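PDB 5HGC: serpin from Taeniopygia guttata, which binds a cortisol-type steroid and, as a member of the serpin family, may inhibit serine proteases. Local coordinates for residues Asn230-Ala235 / Asp361-Ser366; Val95-Met100 / Val173-Ser178. All coordinates share one frame; numbering follows the deposited sequence.

The centres of contact 1 and contact 2 lie about 12 Å apart. Contact 2 comes first along the chain: it joins the loop after helix 74-89 to strand 167-176, and closes before contact 1 joins the start of strand 233-240 to the turn after strand 355-361. The two meet directly. Asn230 N lies 2.7 Å from Ser178 O, a probable hydrogen bond, and Val95 CG2 packs 3.5 Å from both Asp361 OD1 and Ser232 OG, while Ala233 CB reaches Phe175 CZ at 4.2 Å. Contact 1 supplies Thr234 and Asn365 to the steroid pocket; the contacts thus link the steroid-side end of serpin sheet B (233-240, 355-361, 366-373) to sheet A (167-176, 316-325).

Contact 1 (Asn230-Ala235 / Asp361-Ser366); sequences NGSATA and DRDTNS. With HCY ((11alpha,14beta)-11,17,21-trihydroxypregn-4-ene-3,20-dione), chain B.
Arg362 curls its side chain about the carbonyl oxygen of Ser232, which can be followed from CB outward. Arg362 CB lies 3.3 Å from Ser232 O; the next carbon, CG, stays beside this oxygen and also meets Thr234 CG2 at 4.0 Å, the two side chains crossing at about a right angle. The chain then bends at CG-CD (chi3 -83°), which brings NE back to Ser232 O at 2.9 Å, with an N-H...O angle of 145°. Beyond it, Ala233 O, which lies tilted from the guanidinium plane, accepts from Arg362 NH2 at 3.1 Å. Ser232 O also accepts from the backbone N of Arg362 at 2.9 Å, a straighter bond of 163°, and the two donors arrive from opposite faces of the carbonyl plane. Were Arg362 replaced by an alanine, Ala233 O would probably lose its guanidinium donor and Ser232 O one of its two, keeping the backbone bond, and the side of Thr234 CG2 would be uncovered.

These bonds lie where strand 233-240 meets strand 355-361: Ala233 and Asp361 form an antiparallel, non-hydrogen-bonded pair, and Asp361 opens the hairpin to strand 366-373, where Asn365 and Ser366 both face it in a G1 beta bulge. The Asp361 carboxylate is held from both ends. Ser232 OG donates to Asp361 OD1 at 2.6 Å on the syn side, whereas Thr364 OG1 donates to Asp361 OD2 at 2.7 Å on the anti side; Ser366 OG in turn donates to Thr364 OG1. Thr234 turns its hydroxyl to His228 and Arg226, and its CG2 touches the steroid at O4. At the bulge, Asn365 OD1 accepts a 2.7 Å hydrogen bond from O3 of the steroid, which Arg226 and Ser261 also bind.

Contact 2 (Val95-Met100 / Val173-Ser178); sequences VQLNMM and VYFKGS. Unlike the reference sequence in segment 173-178: Ser178 (reference Asn).
Phe175 turns the edge of its ring to the loop 95-100: Val95 O lies in the ring plane, 3.7 Å from Phe175 CE1, which would be consistent with a weak favourable interaction with the ring's electropositive rim. The same ring atom is reached by Val95 CG1, the two side chains crossing at about a right angle. Leu97 CD1 comes in obliquely, 4.1 Å from Phe175 CD1, and outside the two segments the ring of Tyr229 packs edge-to-face with that of Phe175. With CG anti to the backbone N (chi1 -178°), the Phe175 ring extends to Val95 and Leu97. The other ring, that of Tyr174, sends its hydroxyl to Asp324.

Val173 carries the next layer of apolar contact. Its CG2 is the branch that does the touching, 3.7 Å from Leu97 CD1 and 3.9 Å from Met99 CB.

No direct hydrogen bond crosses the contact, and two waters fill that role. Tyr174 N donates to one water at 2.8 Å, and that water lies 2.6 Å from Asn98 O and can donate to it; a second water lies between Gln96 O and Tyr174 O, placed to donate to either. Leu97 O and Tyr174 O, both acceptors, stand 3.1 Å apart, and the two waters lie close by.

Strand 167-176 pairs directly and in parallel with strand 316-325, so no reactive-loop strand lies between them, as in the native, uninserted state of serpins. Helix 74-89 packs against Leu97 and Met99: its Leu88 touches both and its Ile85 touches Met99. From strand 366-373, Leu368 meets Val95, and Phe369 meets Leu97 and Val173.

Contact 1 (Asn230-Ala235 / Asp361-Ser366)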
loop_
_atom_site.group_PDB
_atom_site.type_symbol
_atom_site.label_atom_id
_atom_site.label_comp_id
_atom_site.label_asym_id
_atom_site.label_seq_id
_atom_site.Cartn_x
_atom_site.Cartn_y
_atom_site.Cartn_z
ATOM N N ASN A 230 -0.545 -14.090 -11.010
ATOM C CA ASN A 230 -1.379 -14.082 -12.227
ATOM C C ASN A 230 -1.860 -12.682 -12.435
ATOM O O ASN A 230 -2.244 -12.007 -11.469
ATOM C CB ASN A 230 -2.586 -14.999 -12.079
ATOM C CG ASN A 230 -2.210 -16.445 -12.226
ATOM O OD1 ASN A 230 -2.783 -17.316 -11.553
ATOM N ND2 ASN A 230 -1.209 -16.730 -13.097
ATOM N N GLY A 231 -1.844 -12.236 -13.669
ATOM C CA GLY A 231 -2.203 -10.861 -13.927
ATOM C C GLY A 231 -0.918 -10.093 -14.022
ATOM O O GLY A 231 0.061 -10.577 -14.548
ATOM N N SER A 232 -0.897 -8.881 -13.532
ATOM C CA SER A 232 0.292 -8.061 -13.704
ATOM C C SER A 232 1.006 -7.711 -12.376
ATOM O O SER A 232 2.071 -7.095 -12.436
ATOM C CB SER A 232 -0.062 -6.787 -14.465
ATOM O OG SER A 232 -1.158 -6.156 -13.807
ATOM N N ALA A 233 0.424 -8.055 -11.221
ATOM C CA ALA A 233 1.053 -7.785 -9.910
ATOM C C ALA A 233 2.243 -8.691 -9.730
ATOM O O ALA A 233 2.265 -9.766 -10.265
ATOM C CB ALA A 233 0.089 -7.966 -8.721
ATOM N N THR A 234 3.225 -8.246 -8.969
ATOM C CA THR A 234 4.390 -9.048 -8.650
ATOM C C THR A 234 4.816 -8.784 -7.201
ATOM O O THR A 234 4.603 -7.685 -6.686
ATOM C CB THR A 234 5.522 -8.716 -9.670
ATOM O OG1 THR A 234 6.555 -9.703 -9.583
ATOM C CG2 THR A 234 6.089 -7.277 -9.483
ATOM N N ALA A 235 5.384 -9.786 -6.532
ATOM C CA ALA A 235 5.842 -9.611 -5.140
ATOM C C ALA A 235 7.360 -9.770 -4.987
ATOM O O ALA A 235 7.904 -10.785 -5.415
ATOM C CB ALA A 235 5.095 -10.556 -4.240
ATOM N N ASP A 361 2.474 -3.311 -9.259
ATOM C CA ASP A 361 1.874 -3.604 -10.561
ATOM C C ASP A 361 2.875 -3.387 -11.724
ATOM O O ASP A 361 3.390 -2.272 -11.862
ATOM C CB ASP A 361 0.584 -2.798 -10.760
ATOM C CG ASP A 361 -0.057 -3.034 -12.132
ATOM O OD1 ASP A 361 0.059 -4.178 -12.675
ATOM O OD2 ASP A 361 -0.662 -2.055 -12.675
ATOM N N ARG A 362 3.117 -4.433 -12.539
ATOM C CA ARG A 362 4.003 -4.358 -13.717
ATOM C C ARG A 362 3.457 -3.539 -14.894
ATOM O O ARG A 362 4.259 -2.970 -15.627
ATOM C CB ARG A 362 4.465 -5.726 -14.223
ATOM C CG ARG A 362 5.368 -6.514 -13.296
ATOM C CD ARG A 362 5.433 -7.950 -13.803
ATOM N NE ARG A 362 4.281 -8.714 -13.315
ATOM C CZ ARG A 362 3.977 -9.962 -13.678
ATOM N NH1 ARG A 362 4.754 -10.578 -14.585
ATOM N NH2 ARG A 362 2.888 -10.584 -13.152
ATOM N N ASP A 363 2.125 -3.456 -15.055
ATOM C CA ASP A 363 1.470 -2.562 -16.048
ATOM C C ASP A 363 1.536 -1.072 -15.774
ATOM O O ASP A 363 1.588 -0.280 -16.710
ATOM C CB ASP A 363 0.023 -2.919 -16.244
ATOM C CG ASP A 363 -0.151 -4.242 -16.943
ATOM O OD1 ASP A 363 0.792 -4.764 -17.623
ATOM O OD2 ASP A 363 -1.247 -4.787 -16.783
ATOM N N THR A 364 1.579 -0.664 -14.513
ATOM C CA THR A 364 1.677 0.778 -14.208
ATOM C C THR A 364 2.928 1.144 -13.434
ATOM O O THR A 364 3.110 2.317 -13.064
ATOM C CB THR A 364 0.492 1.213 -13.350
ATOM O OG1 THR A 364 0.416 0.347 -12.196
ATOM C CG2 THR A 364 -0.795 1.149 -14.134
ATOM N N ASN A 365 3.762 0.143 -13.149
ATOM C CA ASN A 365 4.930 0.345 -12.317
ATOM C C ASN A 365 4.652 1.119 -11.043
ATOM O O ASN A 365 5.333 2.109 -10.757
ATOM C CB ASN A 365 6.041 1.038 -13.098
ATOM C CG ASN A 365 6.679 0.121 -14.142
ATOM O OD1 ASN A 365 6.658 -1.112 -14.020
ATOM N ND2 ASN A 365 7.227 0.724 -15.186
ATOM N N SER A 366 3.646 0.679 -10.289
ATOM C CA SER A 366 3.322 1.334 -9.027
ATOM C C SER A 366 3.436 0.354 -7.889
ATOM O O SER A 366 3.152 -0.847 -8.048
ATOM C CB SER A 366 1.912 1.953 -9.025
ATOM O OG SER A 366 0.984 0.959 -9.372
HETATM C C1 HCY B . 12.064 1.978 -11.482
HETATM C C2 HCY B . 12.486 3.424 -11.233
HETATM C C3 HCY B . 11.329 4.280 -10.771
HETATM C C4 HCY B . 10.070 3.658 -10.296
HETATM C C5 HCY B . 10.058 2.365 -9.952
HETATM C C6 HCY B . 8.955 1.855 -9.050
HETATM C C7 HCY B . 8.360 0.550 -9.624
HETATM C C8 HCY B . 9.370 -0.475 -10.154
HETATM C C9 HCY B . 10.373 0.212 -11.106
HETATM C C10 HCY B . 11.122 1.386 -10.437
HETATM C C12 HCY B . 10.538 -2.012 -12.523
HETATM C C11 HCY B . 11.259 -0.776 -11.943
HETATM C C13 HCY B . 9.582 -2.667 -11.481
HETATM C C14 HCY B . 8.668 -1.577 -10.917
HETATM C C15 HCY B . 7.496 -2.320 -10.324
HETATM C C16 HCY B . 7.301 -3.546 -11.207
HETATM C C17 HCY B . 8.555 -3.643 -12.112
HETATM C C18 HCY B . 10.331 -3.428 -10.349
HETATM C C19 HCY B . 11.939 1.011 -9.181
HETATM C C20 HCY B . 9.032 -5.069 -12.312
HETATM C C21 HCY B . 9.656 -5.495 -13.625
HETATM O O1 HCY B . 11.471 5.485 -10.731
HETATM O O2 HCY B . 12.248 -1.218 -11.008
HETATM O O3 HCY B . 8.206 -3.228 -13.453
HETATM O O4 HCY B . 8.925 -5.896 -11.419
HETATM O O5 HCY B . 10.707 -6.371 -13.223
#

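Contact 2 (Val95-Met100 / Val173-Ser178)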
loop_
_atom_site.group_PDB
_atom_site.type_symbol
_atom_site.label_atom_id
_atom_site.label_comp_id
_atom_site.label_asym_id
_atom_site.label_seq_id
_atom_site.Cartn_x
_atom_site.Cartn_y
_atom_site.Cartn_z
ATOM N N VAL A 95 -5.049 -6.611 -12.059
ATOM C CA VAL A 95 -4.837 -6.514 -10.623
ATOM C C VAL A 95 -6.115 -6.717 -9.843
ATOM O O VAL A 95 -6.149 -7.552 -8.950
ATOM C CB VAL A 95 -4.188 -5.183 -10.229
ATOM C CG1 VAL A 95 -3.825 -5.165 -8.751
ATOM C CG2 VAL A 95 -2.920 -4.947 -11.022
ATOM N N GLN A 96 -7.167 -5.978 -10.204
ATOM C CA GLN A 96 -8.450 -5.970 -9.463
ATOM C C GLN A 96 -8.191 -5.689 -8.005
ATOM O O GLN A 96 -8.483 -6.514 -7.145
ATOM C CB GLN A 96 -9.262 -7.272 -9.632
ATOM C CG GLN A 96 -9.882 -7.453 -11.012
ATOM C CD GLN A 96 -9.970 -8.909 -11.413
ATOM O OE1 GLN A 96 -11.050 -9.515 -11.386
ATOM N NE2 GLN A 96 -8.820 -9.489 -11.771
ATOM N N LEU A 97 -7.619 -4.526 -7.736
ATOM C CA LEU A 97 -7.097 -4.222 -6.425
ATOM C C LEU A 97 -8.276 -3.834 -5.517
ATOM O O LEU A 97 -8.258 -4.073 -4.312
ATOM C CB LEU A 97 -6.101 -3.094 -6.579
ATOM C CG LEU A 97 -5.431 -2.540 -5.351
ATOM C CD1 LEU A 97 -4.581 -3.600 -4.640
ATOM C CD2 LEU A 97 -4.616 -1.312 -5.780
ATOM N N ASN A 98 -9.314 -3.271 -6.142
ATOM C CA ASN A 98 -10.465 -2.713 -5.470
ATOM C C ASN A 98 -10.138 -1.704 -4.367
ATOM O O ASN A 98 -10.623 -1.790 -3.258
ATOM C CB ASN A 98 -11.465 -3.821 -5.105
ATOM C CG ASN A 98 -11.971 -4.569 -6.370
ATOM O OD1 ASN A 98 -12.225 -3.950 -7.422
ATOM N ND2 ASN A 98 -12.074 -5.901 -6.284
ATOM N N MET A 99 -9.312 -0.722 -4.690
ATOM C CA MET A 99 -8.892 0.236 -3.670
ATOM C C MET A 99 -9.917 1.327 -3.625
ATOM O O MET A 99 -10.421 1.740 -4.662
ATOM C CB MET A 99 -7.513 0.800 -3.956
ATOM C CG MET A 99 -7.302 1.509 -5.276
ATOM S SD MET A 99 -5.858 2.584 -5.080
ATOM C CE MET A 99 -5.738 3.047 -6.788
ATOM N N MET A 100 -10.232 1.776 -2.414
ATOM C CA MET A 100 -11.339 2.711 -2.200
ATOM C C MET A 100 -10.988 3.856 -1.269
ATOM O O MET A 100 -10.272 3.670 -0.271
ATOM C CB MET A 100 -12.558 1.958 -1.702
ATOM C CG MET A 100 -13.114 0.999 -2.754
ATOM S SD MET A 100 -13.992 -0.526 -2.258
ATOM C CE MET A 100 -12.811 -1.488 -1.280
ATOM N N VAL A 173 -8.121 -0.927 1.422
ATOM C CA VAL A 173 -7.810 -1.833 0.286
ATOM C C VAL A 173 -7.478 -3.189 0.852
ATOM O O VAL A 173 -6.716 -3.282 1.813
ATOM C CB VAL A 173 -6.672 -1.291 -0.621
ATOM C CG1 VAL A 173 -5.446 -0.948 0.210
ATOM C CG2 VAL A 173 -6.397 -2.257 -1.745
ATOM N N TYR A 174 -8.122 -4.205 0.287
ATOM C CA TYR A 174 -7.841 -5.611 0.572
ATOM C C TYR A 174 -7.295 -6.244 -0.736
ATOM O O TYR A 174 -7.775 -5.919 -1.844
ATOM C CB TYR A 174 -9.104 -6.378 1.037
ATOM C CG TYR A 174 -8.936 -7.900 0.988
ATOM C CD1 TYR A 174 -8.391 -8.619 2.094
ATOM C CD2 TYR A 174 -9.284 -8.645 -0.177
ATOM C CE1 TYR A 174 -8.263 -10.020 2.060
ATOM C CE2 TYR A 174 -9.111 -10.044 -0.228
ATOM C CZ TYR A 174 -8.602 -10.709 0.880
ATOM O OH TYR A 174 -8.453 -12.062 0.820
ATOM N N PHE A 175 -6.318 -7.155 -0.599
ATOM C CA PHE A 175 -5.819 -7.881 -1.741
ATOM C C PHE A 175 -5.490 -9.309 -1.341
ATOM O O PHE A 175 -5.037 -9.581 -0.212
ATOM C CB PHE A 175 -4.596 -7.138 -2.341
ATOM C CG PHE A 175 -3.999 -7.788 -3.588
ATOM C CD1 PHE A 175 -4.653 -7.708 -4.845
ATOM C CD2 PHE A 175 -2.787 -8.493 -3.516
ATOM C CE1 PHE A 175 -4.104 -8.311 -5.994
ATOM C CE2 PHE A 175 -2.243 -9.096 -4.665
ATOM C CZ PHE A 175 -2.900 -9.010 -5.912
ATOM N N LYS A 176 -5.737 -10.221 -2.268
ATOM C CA LYS A 176 -5.189 -11.587 -2.240
ATOM C C LYS A 176 -4.809 -11.935 -3.666
ATOM O O LYS A 176 -5.635 -11.878 -4.623
ATOM C CB LYS A 176 -6.191 -12.586 -1.684
ATOM C CG LYS A 176 -5.771 -14.045 -1.795
ATOM C CD LYS A 176 -6.496 -14.897 -0.748
ATOM C CE LYS A 176 -6.082 -16.340 -0.860
ATOM N NZ LYS A 176 -7.012 -17.310 -0.239
ATOM N N GLY A 177 -3.546 -12.253 -3.856
ATOM C CA GLY A 177 -3.151 -12.521 -5.206
ATOM C C GLY A 177 -3.336 -13.987 -5.520
ATOM O O GLY A 177 -3.284 -14.845 -4.625
ATOM N N SER A 178 -3.515 -14.285 -6.794
ATOM C CA SER A 178 -3.285 -15.645 -7.225
ATOM C C SER A 178 -1.832 -15.837 -7.766
ATOM O O SER A 178 -1.387 -15.102 -8.679
ATOM C CB SER A 178 -4.323 -16.031 -8.267
ATOM O OG SER A 178 -4.221 -17.403 -8.539
HETATM O O HOH W 1 -8.358 -6.965 -4.325
HETATM O O HOH W 2 -9.883 -3.855 -1.799
#